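Local coordinates for hypothetical sugar ABC-transporter sugar binding protein (Arthrobacter globiformis, PDB 7BVT) that probably captures cyclic alpha-maltosyl-1,6-maltose outside the cell and delivers it to an ABC transporter for uptake, at residues A215-A220 against R371-L376. Residues are numbered along the deposited sequence; the frame is centred on the assembly and turned at random.
Sequences ADNSAA and RPNTAL. With GLC (alpha-D-glucopyranose), chain B.
N217 leans its side-chain amide against P372, N373 and T374, joining two surface loops of this solute-binding fold: 215-220, and the loop 371-376 that leads into helix 377-392. With CG anti to the carbonyl carbon (chi1 -60°), the amide is set against CB of P372 and the side chain of N373. OD1 of N217 lies 3.3 Å from CB of P372, and the CB atoms of N217 and T374 pack 4.0 Å apart. ND2 of N217 sits 2.9 Å from OD1 of N373, the two amide planes 81° apart, while ND2 of N373 donates to the carbonyl of F125. A water donates to O of N217 (2.7 Å) and also bonds OG1 of T374, which caps the coming helix by accepting from N of L376. One residue before N217, D216 makes an Asx turn, its OD1 taking both N and OG of S218. At the sugar end of the second loop, NH1 of R371 donates to O3 of the glucose and to the carbonyl of L294, while NH2 is in a salt bridge with E195. A methionine in place of R371 would probably leave E195 without its cationic mate and O3 and O4 of the sugar without these donors. The guanidinium reaches O4 of the glucose through NH2, at 2.8 Å and nearly straight (165°).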
loop_
_atom_site.group_PDB
_atom_site.type_symbol
_atom_site.label_atom_id
_atom_site.label_comp_id
_atom_site.label_asym_id
_atom_site.label_seq_id
_atom_site.Cartn_x
_atom_site.Cartn_y
_atom_site.Cartn_z
ATOM N N ALA A 215 -17.895 4.004 -7.693
ATOM C CA ALA A 215 -17.352 2.815 -8.402
ATOM C C ALA A 215 -16.745 3.233 -9.748
ATOM O O ALA A 215 -15.735 2.645 -10.132
ATOM C CB ALA A 215 -18.409 1.747 -8.579
ATOM N N ASP A 216 -17.252 4.300 -10.376
ATOM C CA ASP A 216 -16.662 4.813 -11.647
ATOM C C ASP A 216 -15.619 5.925 -11.430
ATOM O O ASP A 216 -15.179 6.526 -12.410
ATOM C CB ASP A 216 -17.800 5.233 -12.590
ATOM C CG ASP A 216 -18.535 6.485 -12.181
ATOM O OD1 ASP A 216 -18.154 7.093 -11.154
ATOM O OD2 ASP A 216 -19.476 6.867 -12.922
ATOM N N ASN A 217 -15.174 6.188 -10.195
ATOM C CA ASN A 217 -14.171 7.231 -9.876
ATOM C C ASN A 217 -14.642 8.616 -10.334
ATOM O O ASN A 217 -13.801 9.487 -10.489
ATOM C CB ASN A 217 -12.779 6.865 -10.422
ATOM C CG ASN A 217 -12.281 5.561 -9.818
ATOM O OD1 ASN A 217 -12.678 5.187 -8.695
ATOM N ND2 ASN A 217 -11.489 4.826 -10.596
ATOM N N SER A 218 -15.944 8.821 -10.553
ATOM C CA SER A 218 -16.429 10.146 -11.062
ATOM C C SER A 218 -16.618 11.147 -9.915
ATOM O O SER A 218 -16.634 12.375 -10.179
ATOM C CB SER A 218 -17.721 10.029 -11.851
ATOM O OG SER A 218 -18.808 9.566 -11.054
ATOM N N ALA A 219 -16.834 10.676 -8.686
ATOM C CA ALA A 219 -17.137 11.618 -7.591
ATOM C C ALA A 219 -16.629 11.047 -6.270
ATOM O O ALA A 219 -16.553 9.777 -6.151
ATOM C CB ALA A 219 -18.616 11.826 -7.521
ATOM N N ALA A 220 -16.525 11.920 -5.292
ATOM C CA ALA A 220 -16.409 11.481 -3.887
ATOM C C ALA A 220 -17.574 10.599 -3.431
ATOM O O ALA A 220 -18.752 10.787 -3.805
ATOM C CB ALA A 220 -16.295 12.694 -3.025
ATOM N N ARG A 371 -6.591 1.680 -3.513
ATOM C CA ARG A 371 -6.972 3.060 -3.880
ATOM C C ARG A 371 -7.596 3.048 -5.263
ATOM O O ARG A 371 -7.448 2.110 -6.062
ATOM C CB ARG A 371 -5.754 3.943 -3.736
ATOM C CG ARG A 371 -5.483 4.281 -2.258
ATOM C CD ARG A 371 -4.105 4.822 -1.985
ATOM N NE ARG A 371 -3.127 3.747 -2.140
ATOM C CZ ARG A 371 -1.823 3.913 -2.126
ATOM N NH1 ARG A 371 -1.014 2.863 -2.282
ATOM N NH2 ARG A 371 -1.327 5.101 -1.851
ATOM N N PRO A 372 -8.401 4.074 -5.578
ATOM C CA PRO A 372 -9.025 4.129 -6.892
ATOM C C PRO A 372 -8.010 4.385 -8.008
ATOM O O PRO A 372 -7.022 5.101 -7.840
ATOM C CB PRO A 372 -9.984 5.293 -6.800
ATOM C CG PRO A 372 -9.337 6.173 -5.757
ATOM C CD PRO A 372 -8.734 5.226 -4.727
ATOM N N ASN A 373 -8.283 3.749 -9.149
ATOM C CA ASN A 373 -7.338 3.683 -10.292
ATOM C C ASN A 373 -7.559 4.860 -11.256
ATOM O O ASN A 373 -7.385 4.698 -12.456
ATOM C CB ASN A 373 -7.356 2.319 -10.971
ATOM C CG ASN A 373 -8.641 2.022 -11.680
ATOM O OD1 ASN A 373 -9.591 2.828 -11.623
ATOM N ND2 ASN A 373 -8.670 0.868 -12.333
ATOM N N THR A 374 -7.868 6.027 -10.728
ATOM C CA THR A 374 -7.984 7.261 -11.557
ATOM C C THR A 374 -6.614 7.899 -11.690
ATOM O O THR A 374 -5.870 7.982 -10.734
ATOM C CB THR A 374 -9.046 8.203 -10.988
ATOM O OG1 THR A 374 -8.955 9.417 -11.745
ATOM C CG2 THR A 374 -8.923 8.484 -9.505
ATOM N N ALA A 375 -6.308 8.427 -12.895
ATOM C CA ALA A 375 -5.099 9.208 -13.173
ATOM C C ALA A 375 -5.067 10.553 -12.426
ATOM O O ALA A 375 -3.945 11.072 -12.214
ATOM C CB ALA A 375 -5.021 9.403 -14.666
ATOM N N LEU A 376 -6.197 10.990 -11.898
ATOM C CA LEU A 376 -6.272 12.226 -11.066
ATOM C C LEU A 376 -6.056 11.874 -9.591
ATOM O O LEU A 376 -6.109 12.774 -8.759
ATOM C CB LEU A 376 -7.642 12.845 -11.301
ATOM C CG LEU A 376 -7.822 13.435 -12.709
ATOM C CD1 LEU A 376 -9.284 13.683 -13.042
ATOM C CD2 LEU A 376 -7.000 14.684 -12.820
HETATM C C1 GLC B . 4.183 2.700 0.456
HETATM C C2 GLC B . 3.356 2.024 -0.594
HETATM C C3 GLC B . 2.776 3.042 -1.544
HETATM C C4 GLC B . 2.011 4.087 -0.715
HETATM C C5 GLC B . 2.971 4.770 0.251
HETATM C C6 GLC B . 2.226 5.798 1.120
HETATM O O2 GLC B . 4.148 1.006 -1.179
HETATM O O3 GLC B . 1.942 2.368 -2.501
HETATM O O4 GLC B . 1.455 5.100 -1.531
HETATM O O5 GLC B . 3.482 3.789 1.120
HETATM O O6 GLC B . 3.187 6.721 1.624
HETATM O O HOH W 1 -11.792 9.846 -12.323
#